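Local coordinates for sugar fermentation stimulation protein homolog (Pyrococcus furiosus, PDB 4DA2) that probably binds DNA, and joins an OB-fold domain to a calcium-binding PD-(D/E)xK nuclease-like domain, at residues E71-I79 with I175-K183; Q154-R165 with L197-V206. The protein carries 1 engineered substitution. All blocks are in the same frame, centred on the assembly; numbering follows the deposited sequence.

Contact 1: E71-I79 with I175-K183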
ATOM      1  N   GLU A  71      -4.772 -15.077  -1.431  1.00 19.47           N
ATOM      2  CA  GLU A  71      -6.175 -15.306  -1.704  1.00 16.29           C
ATOM      3  C   GLU A  71      -6.932 -14.706  -0.548  1.00 17.92           C
ATOM      4  O   GLU A  71      -6.550 -14.866   0.619  1.00 21.68           O
ATOM      5  CB  GLU A  71      -6.440 -16.830  -1.809  1.00 20.11           C
ATOM      6  CG  GLU A  71      -7.895 -17.218  -2.147  1.00 30.28           C
ATOM      7  CD  GLU A  71      -8.875 -17.126  -0.969  1.00 35.87           C
ATOM      8  OE1 GLU A  71      -8.431 -17.197   0.203  1.00 39.63           O
ATOM      9  OE2 GLU A  71     -10.105 -16.988  -1.229  1.00 35.52           O
ATOM     10  N   ASP A  72      -8.013 -14.007  -0.869  1.00 16.48           N
ATOM     11  CA  ASP A  72      -8.791 -13.341   0.164  1.00 20.99           C
ATOM     12  C   ASP A  72     -10.188 -13.211  -0.398  1.00 18.04           C
ATOM     13  O   ASP A  72     -10.404 -12.499  -1.386  1.00 18.44           O
ATOM     14  CB  ASP A  72      -8.192 -11.964   0.510  1.00 11.48           C
ATOM     15  CG  ASP A  72      -8.825 -11.325   1.726  1.00 28.70           C
ATOM     16  OD1 ASP A  72      -9.432 -12.050   2.534  1.00 28.06           O
ATOM     17  OD2 ASP A  72      -8.683 -10.096   1.908  1.00 23.27           O
ATOM     18  N   HIS A  73     -11.112 -13.968   0.200  1.00 20.33           N
ATOM     19  CA  HIS A  73     -12.515 -13.938  -0.187  1.00 24.74           C
ATOM     20  C   HIS A  73     -12.745 -14.098  -1.699  1.00 22.29           C
ATOM     21  O   HIS A  73     -13.623 -13.462  -2.287  1.00 20.74           O
ATOM     22  CB  HIS A  73     -13.193 -12.692   0.407  1.00 27.20           C
ATOM     23  CG  HIS A  73     -13.117 -12.649   1.904  1.00 93.57           C
ATOM     24  ND1 HIS A  73     -13.443 -13.733   2.695  1.00 60.19           N
ATOM     25  CD2 HIS A  73     -12.720 -11.671   2.752  1.00 29.74           C
ATOM     26  CE1 HIS A  73     -13.263 -13.420   3.966  1.00 57.54           C
ATOM     27  NE2 HIS A  73     -12.829 -12.173   4.028  1.00 61.48           N
ATOM     28  N   GLY A  74     -11.969 -14.984  -2.317  1.00 23.12           N
ATOM     29  CA  GLY A  74     -12.146 -15.293  -3.714  1.00 19.19           C
ATOM     30  C   GLY A  74     -11.405 -14.365  -4.661  1.00 28.55           C
ATOM     31  O   GLY A  74     -11.361 -14.594  -5.872  1.00 24.84           O
ATOM     32  N   LYS A  75     -10.819 -13.314  -4.108  1.00 18.46           N
ATOM     33  CA  LYS A  75     -10.054 -12.355  -4.899  1.00 16.18           C
ATOM     34  C   LYS A  75      -8.626 -12.439  -4.359  1.00 18.80           C
ATOM     35  O   LYS A  75      -8.258 -13.427  -3.669  1.00 16.95           O
ATOM     36  CB  LYS A  75     -10.629 -10.918  -4.731  1.00 12.91           C
ATOM     37  CG  LYS A  75     -12.143 -10.723  -5.002  1.00 40.40           C
ATOM     38  CD  LYS A  75     -12.478 -10.720  -6.489  1.00 29.10           C
ATOM     39  CE  LYS A  75     -13.888 -10.151  -6.832  1.00 28.82           C
ATOM     40  NZ  LYS A  75     -15.025 -10.960  -6.271  1.00 37.68           N
ATOM     41  N   ILE A  76      -7.828 -11.402  -4.614  1.00 13.06           N
ATOM     42  CA  ILE A  76      -6.454 -11.355  -4.108  1.00 15.16           C
ATOM     43  C   ILE A  76      -6.182 -10.046  -3.354  1.00 16.26           C
ATOM     44  O   ILE A  76      -6.392  -8.969  -3.924  1.00 12.34           O
ATOM     45  CB  ILE A  76      -5.444 -11.503  -5.248  1.00 16.98           C
ATOM     46  CG1 ILE A  76      -5.621 -12.882  -5.924  1.00 15.10           C
ATOM     47  CG2 ILE A  76      -4.010 -11.357  -4.694  1.00 13.24           C
ATOM     48  CD1 ILE A  76      -4.968 -13.003  -7.324  1.00 20.22           C
ATOM     49  N   ALA A  77      -5.718 -10.146  -2.099  1.00 11.16           N
ATOM     50  CA  ALA A  77      -5.241  -8.973  -1.341  1.00 12.26           C
ATOM     51  C   ALA A  77      -3.812  -8.690  -1.823  1.00 17.39           C
ATOM     52  O   ALA A  77      -2.992  -9.600  -1.891  1.00 14.33           O
ATOM     53  CB  ALA A  77      -5.227  -9.279   0.128  1.00 14.31           C
ATOM     54  N   ILE A  78      -3.507  -7.434  -2.142  1.00 13.88           N
ATOM     55  CA  ILE A  78      -2.179  -7.110  -2.658  1.00 12.40           C
ATOM     56  C   ILE A  78      -1.332  -6.654  -1.477  1.00 13.90           C
ATOM     57  O   ILE A  78      -1.550  -5.557  -0.915  1.00 15.26           O
ATOM     58  CB  ILE A  78      -2.224  -6.014  -3.755  1.00 10.16           C
ATOM     59  CG1 ILE A  78      -3.078  -6.480  -4.953  1.00 13.53           C
ATOM     60  CG2 ILE A  78      -0.779  -5.663  -4.162  1.00 14.53           C
ATOM     61  CD1 ILE A  78      -3.402  -5.385  -6.011  1.00 21.56           C
ATOM     62  N   ILE A  79      -0.343  -7.465  -1.141  1.00 13.69           N
ATOM     63  CA  ILE A  79       0.629  -7.082  -0.098  1.00  9.37           C
ATOM     64  C   ILE A  79       1.868  -6.350  -0.573  1.00 12.28           C
ATOM     65  O   ILE A  79       2.526  -5.678   0.235  1.00 12.24           O
ATOM     66  CB  ILE A  79       1.057  -8.303   0.753  1.00 13.19           C
ATOM     67  CG1 ILE A  79       1.877  -9.295  -0.068  1.00 15.52           C
ATOM     68  CG2 ILE A  79      -0.181  -8.931   1.408  1.00 18.01           C
ATOM     69  CD1 ILE A  79       3.012  -9.963   0.731  1.00 24.18           C
ATOM     70  N   ILE A 175      -3.587   2.676   1.022  1.00 12.08           N
ATOM     71  CA  ILE A 175      -3.979   1.760  -0.038  1.00 12.20           C
ATOM     72  C   ILE A 175      -4.586   0.513   0.615  1.00  9.77           C
ATOM     73  O   ILE A 175      -3.862  -0.387   1.098  1.00 14.51           O
ATOM     74  CB  ILE A 175      -2.762   1.391  -0.942  1.00 13.75           C
ATOM     75  CG1 ILE A 175      -2.063   2.672  -1.456  1.00 16.83           C
ATOM     76  CG2 ILE A 175      -3.230   0.518  -2.089  1.00 16.27           C
ATOM     77  CD1 ILE A 175      -2.954   3.610  -2.318  1.00 22.55           C
ATOM     78  N   GLY A 176      -5.917   0.496   0.653  1.00  9.14           N
ATOM     79  CA  GLY A 176      -6.705  -0.603   1.232  1.00 11.78           C
ATOM     80  C   GLY A 176      -6.853  -1.661   0.165  1.00 15.82           C
ATOM     81  O   GLY A 176      -7.949  -1.877  -0.398  1.00 13.54           O
ATOM     82  N   ALA A 177      -5.728  -2.312  -0.140  1.00 18.28           N
ATOM     83  CA  ALA A 177      -5.654  -3.326  -1.190  1.00 14.33           C
ATOM     84  C   ALA A 177      -6.201  -4.694  -0.767  1.00 12.26           C
ATOM     85  O   ALA A 177      -5.578  -5.742  -1.048  1.00 16.60           O
ATOM     86  CB  ALA A 177      -4.207  -3.472  -1.706  1.00 18.58           C
ATOM     87  N   LEU A 178      -7.357  -4.673  -0.090  1.00 13.22           N
ATOM     88  CA  LEU A 178      -8.097  -5.873   0.312  1.00 14.08           C
ATOM     89  C   LEU A 178      -9.434  -5.828  -0.393  1.00 14.27           C
ATOM     90  O   LEU A 178     -10.021  -4.759  -0.490  1.00 17.89           O
ATOM     91  CB  LEU A 178      -8.443  -5.795   1.817  1.00 23.93           C
ATOM     92  CG  LEU A 178      -7.373  -5.886   2.897  1.00 35.23           C
ATOM     93  CD1 LEU A 178      -8.009  -5.690   4.234  1.00 21.24           C
ATOM     94  CD2 LEU A 178      -6.627  -7.206   2.860  1.00 29.81           C
ATOM     95  N   PRO A 179      -9.949  -6.986  -0.836  1.00 16.27           N
ATOM     96  CA  PRO A 179     -11.338  -7.000  -1.299  1.00 13.72           C
ATOM     97  C   PRO A 179     -12.274  -6.830  -0.093  1.00 14.61           C
ATOM     98  O   PRO A 179     -11.867  -7.037   1.068  1.00 17.44           O
ATOM     99  CB  PRO A 179     -11.496  -8.414  -1.898  1.00 22.37           C
ATOM    100  CG  PRO A 179     -10.507  -9.255  -1.092  1.00 20.59           C
ATOM    101  CD  PRO A 179      -9.334  -8.333  -0.856  1.00 24.58           C
ATOM    102  N   ASN A 180     -13.506  -6.426  -0.378  1.00 15.53           N
ATOM    103  CA  ASN A 180     -14.593  -6.313   0.616  1.00 24.70           C
ATOM    104  C   ASN A 180     -14.264  -5.488   1.861  1.00 25.56           C
ATOM    105  O   ASN A 180     -14.475  -5.915   2.989  1.00 28.44           O
ATOM    106  CB  ASN A 180     -15.140  -7.699   1.008  1.00 26.63           C
ATOM    107  CG  ASN A 180     -15.528  -8.519  -0.200  1.00 25.89           C
ATOM    108  OD1 ASN A 180     -14.675  -9.158  -0.818  1.00 46.61           O
ATOM    109  ND2 ASN A 180     -16.803  -8.461  -0.584  1.00 33.84           N
ATOM    110  N   VAL A 181     -13.728  -4.301   1.642  1.00 24.23           N
ATOM    111  CA  VAL A 181     -13.635  -3.322   2.699  1.00 18.59           C
ATOM    112  C   VAL A 181     -14.222  -2.052   2.119  1.00 17.81           C
ATOM    113  O   VAL A 181     -14.152  -1.837   0.906  1.00 15.09           O
ATOM    114  CB  VAL A 181     -12.156  -3.070   3.187  1.00 19.66           C
ATOM    115  CG1 VAL A 181     -11.638  -4.227   4.049  1.00 22.15           C
ATOM    116  CG2 VAL A 181     -11.222  -2.753   2.009  1.00 19.69           C
ATOM    117  N   SER A 182     -14.855  -1.245   2.971  1.00 16.47           N
ATOM    118  CA  SER A 182     -15.506  -0.011   2.513  1.00 21.19           C
ATOM    119  C   SER A 182     -15.047   1.203   3.298  1.00 22.56           C
ATOM    120  O   SER A 182     -15.442   2.353   2.998  1.00 19.50           O
ATOM    121  CB  SER A 182     -17.027  -0.131   2.680  1.00 16.77           C
ATOM    122  OG  SER A 182     -17.308  -0.428   4.039  1.00 16.59           O
ATOM    123  N   LYS A 183     -14.259   0.947   4.328  1.00 15.11           N
ATOM    124  CA  LYS A 183     -13.780   1.985   5.259  1.00 12.57           C
ATOM    125  C   LYS A 183     -12.309   1.812   5.605  1.00 16.79           C
ATOM    126  O   LYS A 183     -11.733   0.776   5.317  1.00 17.12           O
ATOM    127  CB  LYS A 183     -14.608   1.977   6.559  1.00 17.18           C
ATOM    128  CG  LYS A 183     -16.093   2.252   6.333  1.00 23.91           C
ATOM    129  CD  LYS A 183     -16.823   2.458   7.653  1.00 28.77           C
ATOM    130  CE  LYS A 183     -17.198   1.133   8.288  1.00 35.43           C
ATOM    131  NZ  LYS A 183     -18.436   0.564   7.698  1.00 43.73           N
TER

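Contact 2: Q154-R165 with L197-V206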
ATOM      1  N   GLN A 154       6.092   6.652  11.591  1.00 21.28           N
ATOM      2  CA  GLN A 154       6.031   7.767  12.527  1.00 23.94           C
ATOM      3  C   GLN A 154       6.809   8.964  11.983  1.00 20.91           C
ATOM      4  O   GLN A 154       6.313  10.077  12.038  1.00 17.27           O
ATOM      5  CB  GLN A 154       6.557   7.377  13.915  1.00 20.71           C
ATOM      6  CG  GLN A 154       5.701   6.357  14.656  1.00 24.11           C
ATOM      7  CD  GLN A 154       6.384   5.844  15.926  1.00 30.30           C
ATOM      8  OE1 GLN A 154       7.357   6.418  16.391  1.00 29.03           O
ATOM      9  NE2 GLN A 154       5.874   4.761  16.475  1.00 21.97           N
ATOM     10  N   ARG A 155       8.002   8.707  11.434  1.00 19.94           N
ATOM     11  CA  ARG A 155       8.828   9.736  10.797  1.00 15.87           C
ATOM     12  C   ARG A 155       8.130  10.386   9.622  1.00 19.85           C
ATOM     13  O   ARG A 155       8.153  11.588   9.497  1.00 15.07           O
ATOM     14  CB  ARG A 155      10.169   9.151  10.327  1.00 17.83           C
ATOM     15  CG  ARG A 155      11.211   9.080  11.421  1.00 17.72           C
ATOM     16  CD  ARG A 155      12.562   8.589  10.835  1.00 29.18           C
ATOM     17  NE  ARG A 155      13.282   7.762  11.797  1.00 79.45           N
ATOM     18  CZ  ARG A 155      13.674   6.508  11.588  1.00 21.17           C
ATOM     19  NH1 ARG A 155      13.445   5.889  10.422  1.00 27.76           N
ATOM     20  NH2 ARG A 155      14.309   5.863  12.552  1.00 41.16           N
ATOM     21  N   HIS A 156       7.535   9.574   8.756  1.00 17.25           N
ATOM     22  CA  HIS A 156       6.850  10.113   7.588  1.00 13.40           C
ATOM     23  C   HIS A 156       5.708  11.028   7.993  1.00  9.94           C
ATOM     24  O   HIS A 156       5.555  12.100   7.427  1.00 13.50           O
ATOM     25  CB  HIS A 156       6.329   9.001   6.689  1.00 13.41           C
ATOM     26  CG  HIS A 156       7.396   8.193   6.020  1.00 16.84           C
ATOM     27  ND1 HIS A 156       7.147   6.944   5.493  1.00 15.69           N
ATOM     28  CD2 HIS A 156       8.709   8.450   5.785  1.00 23.91           C
ATOM     29  CE1 HIS A 156       8.256   6.471   4.944  1.00 18.58           C
ATOM     30  NE2 HIS A 156       9.223   7.358   5.127  1.00 25.58           N
ATOM     31  N   ILE A 157       4.901  10.613   8.967  1.00 13.60           N
ATOM     32  CA  ILE A 157       3.746  11.430   9.382  1.00 12.79           C
ATOM     33  C   ILE A 157       4.225  12.753  10.004  1.00 12.39           C
ATOM     34  O   ILE A 157       3.631  13.826   9.769  1.00 13.29           O
ATOM     35  CB  ILE A 157       2.756  10.655  10.298  1.00 11.16           C
ATOM     36  CG1 ILE A 157       2.179   9.453   9.530  1.00 13.13           C
ATOM     37  CG2 ILE A 157       1.591  11.613  10.778  1.00 10.17           C
ATOM     38  CD1 ILE A 157       1.680   8.282  10.438  1.00 15.22           C
ATOM     39  N   LYS A 158       5.330  12.685  10.765  1.00 13.01           N
ATOM     40  CA  LYS A 158       5.930  13.895  11.331  1.00 15.57           C
ATOM     41  C   LYS A 158       6.378  14.880  10.262  1.00 20.03           C
ATOM     42  O   LYS A 158       6.149  16.083  10.395  1.00 16.61           O
ATOM     43  CB  LYS A 158       7.042  13.551  12.341  1.00 19.06           C
ATOM     44  CG  LYS A 158       6.486  12.974  13.654  1.00 21.50           C
ATOM     45  CD  LYS A 158       7.609  12.574  14.627  1.00 26.27           C
ATOM     46  CE  LYS A 158       7.052  12.197  15.992  1.00 37.34           C
ATOM     47  NZ  LYS A 158       8.140  11.849  16.947  1.00 51.98           N
ATOM     48  N   GLU A 159       6.968  14.381   9.172  1.00 18.37           N
ATOM     49  CA  GLU A 159       7.402  15.269   8.104  1.00 15.65           C
ATOM     50  C   GLU A 159       6.194  15.874   7.372  1.00 13.04           C
ATOM     51  O   GLU A 159       6.239  17.022   6.928  1.00 14.57           O
ATOM     52  CB  GLU A 159       8.313  14.554   7.108  1.00 19.50           C
ATOM     53  CG  GLU A 159       9.631  14.049   7.698  1.00 19.91           C
ATOM     54  CD  GLU A 159      10.530  15.163   8.247  1.00 26.04           C
ATOM     55  OE1 GLU A 159      10.251  16.372   8.041  1.00 30.88           O
ATOM     56  OE2 GLU A 159      11.528  14.811   8.885  1.00 26.72           O
ATOM     57  N   LEU A 160       5.117  15.081   7.245  1.00 19.52           N
ATOM     58  CA  LEU A 160       3.879  15.567   6.628  1.00 18.01           C
ATOM     59  C   LEU A 160       3.275  16.716   7.453  1.00 12.00           C
ATOM     60  O   LEU A 160       2.811  17.717   6.898  1.00 14.49           O
ATOM     61  CB  LEU A 160       2.859  14.413   6.452  1.00  8.82           C
ATOM     62  CG  LEU A 160       3.220  13.383   5.373  1.00 13.64           C
ATOM     63  CD1 LEU A 160       2.333  12.121   5.536  1.00 13.65           C
ATOM     64  CD2 LEU A 160       3.020  13.966   4.002  1.00 14.65           C
ATOM     65  N   ILE A 161       3.231  16.522   8.766  1.00 15.24           N
ATOM     66  CA  ILE A 161       2.715  17.518   9.697  1.00 14.67           C
ATOM     67  C   ILE A 161       3.524  18.821   9.555  1.00 18.63           C
ATOM     68  O   ILE A 161       2.950  19.915   9.451  1.00 17.07           O
ATOM     69  CB  ILE A 161       2.751  16.992  11.152  1.00 15.32           C
ATOM     70  CG1 ILE A 161       1.692  15.900  11.358  1.00 15.48           C
ATOM     71  CG2 ILE A 161       2.558  18.166  12.145  1.00 20.77           C
ATOM     72  CD1 ILE A 161       1.830  15.132  12.663  1.00 16.56           C
ATOM     73  N   LYS A 162       4.851  18.704   9.524  1.00 17.59           N
ATOM     74  CA  LYS A 162       5.702  19.895   9.420  1.00 19.10           C
ATOM     75  C   LYS A 162       5.480  20.643   8.087  1.00 16.56           C
ATOM     76  O   LYS A 162       5.383  21.865   8.070  1.00 19.29           O
ATOM     77  CB  LYS A 162       7.168  19.516   9.608  1.00 18.60           C
ATOM     78  CG  LYS A 162       8.197  20.591   9.148  1.00 22.35           C
ATOM     79  CD  LYS A 162       8.313  21.790  10.071  1.00 47.48           C
ATOM     80  CE  LYS A 162       9.652  22.499   9.848  1.00 31.82           C
ATOM     81  NZ  LYS A 162       9.517  23.968   9.945  1.00 34.35           N
ATOM     82  N   LEU A 163       5.389  19.904   6.980  1.00 15.29           N
ATOM     83  CA  LEU A 163       5.030  20.503   5.686  1.00 12.88           C
ATOM     84  C   LEU A 163       3.718  21.331   5.796  1.00 16.95           C
ATOM     85  O   LEU A 163       3.686  22.513   5.426  1.00 24.31           O
ATOM     86  CB  LEU A 163       4.871  19.410   4.632  1.00 15.97           C
ATOM     87  CG  LEU A 163       6.162  18.792   4.086  1.00 16.91           C
ATOM     88  CD1 LEU A 163       5.795  17.606   3.229  1.00 15.17           C
ATOM     89  CD2 LEU A 163       6.888  19.821   3.252  1.00 21.98           C
ATOM     90  N   ALA A 164       2.657  20.721   6.344  1.00 16.28           N
ATOM     91  CA  ALA A 164       1.349  21.388   6.454  1.00 16.64           C
ATOM     92  C   ALA A 164       1.405  22.647   7.318  1.00 19.79           C
ATOM     93  O   ALA A 164       0.751  23.634   7.008  1.00 26.34           O
ATOM     94  CB  ALA A 164       0.294  20.445   6.983  1.00 19.57           C
ATOM     95  N   ARG A 165       2.171  22.589   8.408  1.00 21.74           N
ATOM     96  CA  ARG A 165       2.339  23.759   9.297  1.00 28.51           C
ATOM     97  C   ARG A 165       3.165  24.863   8.656  1.00 32.61           C
ATOM     98  O   ARG A 165       2.966  26.048   8.943  1.00 29.57           O
ATOM     99  CB  ARG A 165       2.947  23.356  10.628  1.00 23.83           C
ATOM    100  CG  ARG A 165       1.921  22.736  11.553  1.00 18.80           C
ATOM    101  CD  ARG A 165       2.555  22.145  12.802  1.00 36.04           C
ATOM    102  NE  ARG A 165       1.532  21.474  13.599  1.00 29.60           N
ATOM    103  CZ  ARG A 165       1.785  20.589  14.560  1.00 52.76           C
ATOM    104  NH1 ARG A 165       3.037  20.266  14.875  1.00 28.19           N
ATOM    105  NH2 ARG A 165       0.781  20.023  15.210  1.00 47.49           N
ATOM    106  N   LEU A 197      -0.569  10.598  16.022  1.00 19.26           N
ATOM    107  CA  LEU A 197       0.027  11.419  14.970  1.00 20.38           C
ATOM    108  C   LEU A 197      -0.939  11.675  13.793  1.00 15.71           C
ATOM    109  O   LEU A 197      -0.913  12.735  13.218  1.00 13.60           O
ATOM    110  CB  LEU A 197       1.339  10.785  14.456  1.00 20.21           C
ATOM    111  CG  LEU A 197       2.611  10.928  15.328  1.00 13.89           C
ATOM    112  CD1 LEU A 197       3.735  10.051  14.728  1.00 18.90           C
ATOM    113  CD2 LEU A 197       3.032  12.395  15.437  1.00 19.29           C
ATOM    114  N   LEU A 198      -1.748  10.686  13.418  1.00 16.24           N
ATOM    115  CA  LEU A 198      -2.721  10.886  12.310  1.00 16.01           C
ATOM    116  C   LEU A 198      -3.802  11.936  12.650  1.00 11.82           C
ATOM    117  O   LEU A 198      -4.253  12.710  11.779  1.00 14.51           O
ATOM    118  CB  LEU A 198      -3.334   9.542  11.845  1.00 16.93           C
ATOM    119  CG  LEU A 198      -2.350   8.624  11.082  1.00 14.17           C
ATOM    120  CD1 LEU A 198      -2.935   7.218  10.958  1.00 12.84           C
ATOM    121  CD2 LEU A 198      -1.972   9.202   9.712  1.00 20.29           C
ATOM    122  N   LYS A 199      -4.217  11.950  13.917  1.00 18.25           N
ATOM    123  CA  LYS A 199      -5.135  12.980  14.433  1.00 17.81           C
ATOM    124  C   LYS A 199      -4.499  14.348  14.331  1.00 27.09           C
ATOM    125  O   LYS A 199      -5.144  15.295  13.891  1.00 17.49           O
ATOM    126  CB  LYS A 199      -5.524  12.701  15.902  1.00 16.58           C
ATOM    127  CG  LYS A 199      -6.446  11.485  16.078  1.00 32.35           C
ATOM    128  CD  LYS A 199      -6.972  11.355  17.517  1.00 39.59           C
ATOM    129  CE  LYS A 199      -7.757  10.059  17.690  1.00 23.33           C
ATOM    130  NZ  LYS A 199      -6.843   8.888  17.894  1.00 37.58           N
ATOM    131  N   GLU A 200      -3.227  14.438  14.729  1.00 18.59           N
ATOM    132  CA  GLU A 200      -2.457  15.669  14.660  1.00 21.03           C
ATOM    133  C   GLU A 200      -2.299  16.131  13.213  1.00 19.56           C
ATOM    134  O   GLU A 200      -2.432  17.339  12.926  1.00 19.18           O
ATOM    135  CB  GLU A 200      -1.075  15.493  15.317  1.00 18.85           C
ATOM    136  CG  GLU A 200      -0.243  16.773  15.355  1.00 39.38           C
ATOM    137  CD  GLU A 200       1.081  16.625  16.109  1.00 33.59           C
ATOM    138  OE1 GLU A 200       1.337  15.545  16.670  1.00 29.12           O
ATOM    139  OE2 GLU A 200       1.868  17.601  16.124  1.00 37.68           O
ATOM    140  N   ALA A 201      -2.048  15.180  12.311  1.00 14.71           N
ATOM    141  CA  ALA A 201      -1.979  15.461  10.866  1.00 18.10           C
ATOM    142  C   ALA A 201      -3.251  16.109  10.322  1.00 14.16           C
ATOM    143  O   ALA A 201      -3.178  17.122   9.619  1.00 17.50           O
ATOM    144  CB  ALA A 201      -1.686  14.168  10.074  1.00 14.20           C
ATOM    145  N   LEU A 202      -4.401  15.504  10.617  1.00 13.78           N
ATOM    146  CA  LEU A 202      -5.707  16.052  10.216  1.00 13.70           C
ATOM    147  C   LEU A 202      -5.842  17.505  10.659  1.00 19.40           C
ATOM    148  O   LEU A 202      -6.175  18.384   9.868  1.00 17.37           O
ATOM    149  CB  LEU A 202      -6.842  15.233  10.818  1.00 21.96           C
ATOM    150  CG  LEU A 202      -7.513  14.115  10.023  1.00 32.80           C
ATOM    151  CD1 LEU A 202      -8.748  13.637  10.809  1.00 20.63           C
ATOM    152  CD2 LEU A 202      -7.875  14.576   8.623  1.00 22.26           C
ATOM    153  N   GLU A 203      -5.533  17.753  11.930  1.00 24.25           N
ATOM    154  CA  GLU A 203      -5.607  19.094  12.498  1.00 21.57           C
ATOM    155  C   GLU A 203      -4.651  20.082  11.864  1.00 15.64           C
ATOM    156  O   GLU A 203      -4.990  21.257  11.715  1.00 22.37           O
ATOM    157  CB  GLU A 203      -5.381  19.042  14.013  1.00 26.07           C
ATOM    158  CG  GLU A 203      -6.504  18.345  14.758  1.00 16.11           C
ATOM    159  CD  GLU A 203      -6.236  18.271  16.251  1.00 29.62           C
ATOM    160  OE1 GLU A 203      -5.336  18.989  16.741  1.00 36.12           O
ATOM    161  OE2 GLU A 203      -6.925  17.493  16.927  1.00 32.76           O
ATOM    162  N   ALA A 204      -3.479  19.600  11.438  1.00 16.64           N
ATOM    163  CA  ALA A 204      -2.434  20.438  10.891  1.00 16.15           C
ATOM    164  C   ALA A 204      -2.675  20.821   9.435  1.00 23.37           C
ATOM    165  O   ALA A 204      -2.072  21.773   8.949  1.00 21.46           O
ATOM    166  CB  ALA A 204      -1.039  19.776  11.044  1.00 17.36           C
ATOM    167  N   GLY A 205      -3.556  20.088   8.747  1.00 15.60           N
ATOM    168  CA  GLY A 205      -3.827  20.352   7.331  1.00 17.81           C
ATOM    169  C   GLY A 205      -3.351  19.260   6.382  1.00 11.99           C
ATOM    170  O   GLY A 205      -3.450  19.424   5.157  1.00 16.48           O
ATOM    171  N   VAL A 206      -2.808  18.159   6.918  1.00 14.05           N
ATOM    172  CA  VAL A 206      -2.419  17.036   6.036  1.00 16.52           C
ATOM    173  C   VAL A 206      -3.695  16.362   5.533  1.00 17.23           C
ATOM    174  O   VAL A 206      -4.560  15.971   6.330  1.00 13.47           O
ATOM    175  CB  VAL A 206      -1.548  15.968   6.739  1.00  8.43           C
ATOM    176  CG1 VAL A 206      -1.209  14.795   5.751  1.00 11.91           C
ATOM    177  CG2 VAL A 206      -0.287  16.590   7.354  1.00 12.31           C
TER

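Contact 1: E71-I79 with I175-K183
Ile78 meets Ala177 through the one backbone hydrogen bond between 71-79 and 175-183: Ile78 N donates a hydrogen bond to Ala177 O at 2.9 Å. The same oxygen takes a CA-H...O contact from Ala77. Strand 75-78 is the return arm of a hairpin whose type I' turn runs from Asp72 to Lys75, while 175-183 has just left its strand through an inverse gamma turn centred on Gly176. Pro179 packs its ring against the hairpin. Its CD lies 3.3 Å from Asp72 OD2 and its CG 3.3 Å from Asp72 O, and on another part of the ring CB rests against Lys75 CB. Asp72 CG stands anti to the backbone N (chi1 -171°), which carries the carboxylate over to the proline and to Arg138, its salt-bridge partner. A leucine in place of Asp72 would probably leave Arg138 without that charge partner. Deeper in, Leu178 CD2 touches Ala77 CB at 3.7 Å, and the CB atoms of Ala177 and Ile78 pack at 3.8 Å. This is an interdomain seam: a hairpin at the end of the N-terminal OB-fold region docks on the loop after a core strand of the PD-(D/E)xK domain.

Contact 2: Q154-R165 with L197-V206
Ile161 and Leu197 interlock as reciprocal knobs into holes, each lodged among four residues of the opposite helix. Helices 154-165 and 197-204 run nearly parallel, 17° apart, with their axes 9.0 Å from each other at closest approach. That spacing is consistent with the alanines that line it: Ile161 CG1 lies 3.7 Å from Ala201 CA, and Ala164 CB comes within 3.4 Å of Ala204 O. Ile157 points its two branches at different neighbours, CG2 to Leu197 CB and CD1 to Leu198 CD2. On the buried side Val206 folds in beneath the helix end, its CG2 3.3 Å from Leu160 O. Gly205, with positive phi, ends the helix in a Schellman motif just before Val206.

The outer side is looser and polar. The extended chain of Lys158 passes obliquely across Leu197, Lys158 CG lying 3.9 Å from Leu197 CD2. Further along, Arg165 and Glu200 cross at about a right angle in a salt bridge. With chi1 at -177°, Glu200 CG turns away from its own amide nitrogen, and the extended chain carries OE2 to Arg165 NH2 at 2.8 Å, using its anti lone pair; the bond from NH1 to the same oxygen is weak. Ile161 CG2 sits under the centre of the guanidinium, 3.4 Å from its plane, so the guanidinium lies flat over this branch of Ile161. Leu160 and Leu198 also reach strand 169-176, which places this helix pair against the central sheet, the alpha/beta layering of the PD-(D/E)xK nuclease fold.

In the fold
From the N terminus, the chain builds the OB-fold region and reaches 71-79, the first half of contact 1. It then runs through helix 81-93 and the strands and connecting turn that carry the calcium ligands Glu109, Asp118, Glu131 and Thr132 before entering helix 151-165, where contact 2 opens. Strand 169-176 follows directly and leads into 175-183, closing contact 1; only afterwards does helix 192-204 close contact 2. The two loops therefore cross, and their centres lie 27 Å apart on opposite sides of the chain's centre. Contact 1 ties the OB-fold region to the nuclease-like domain, whereas contact 2 joins two helices within that domain. Strand 169-176 links both.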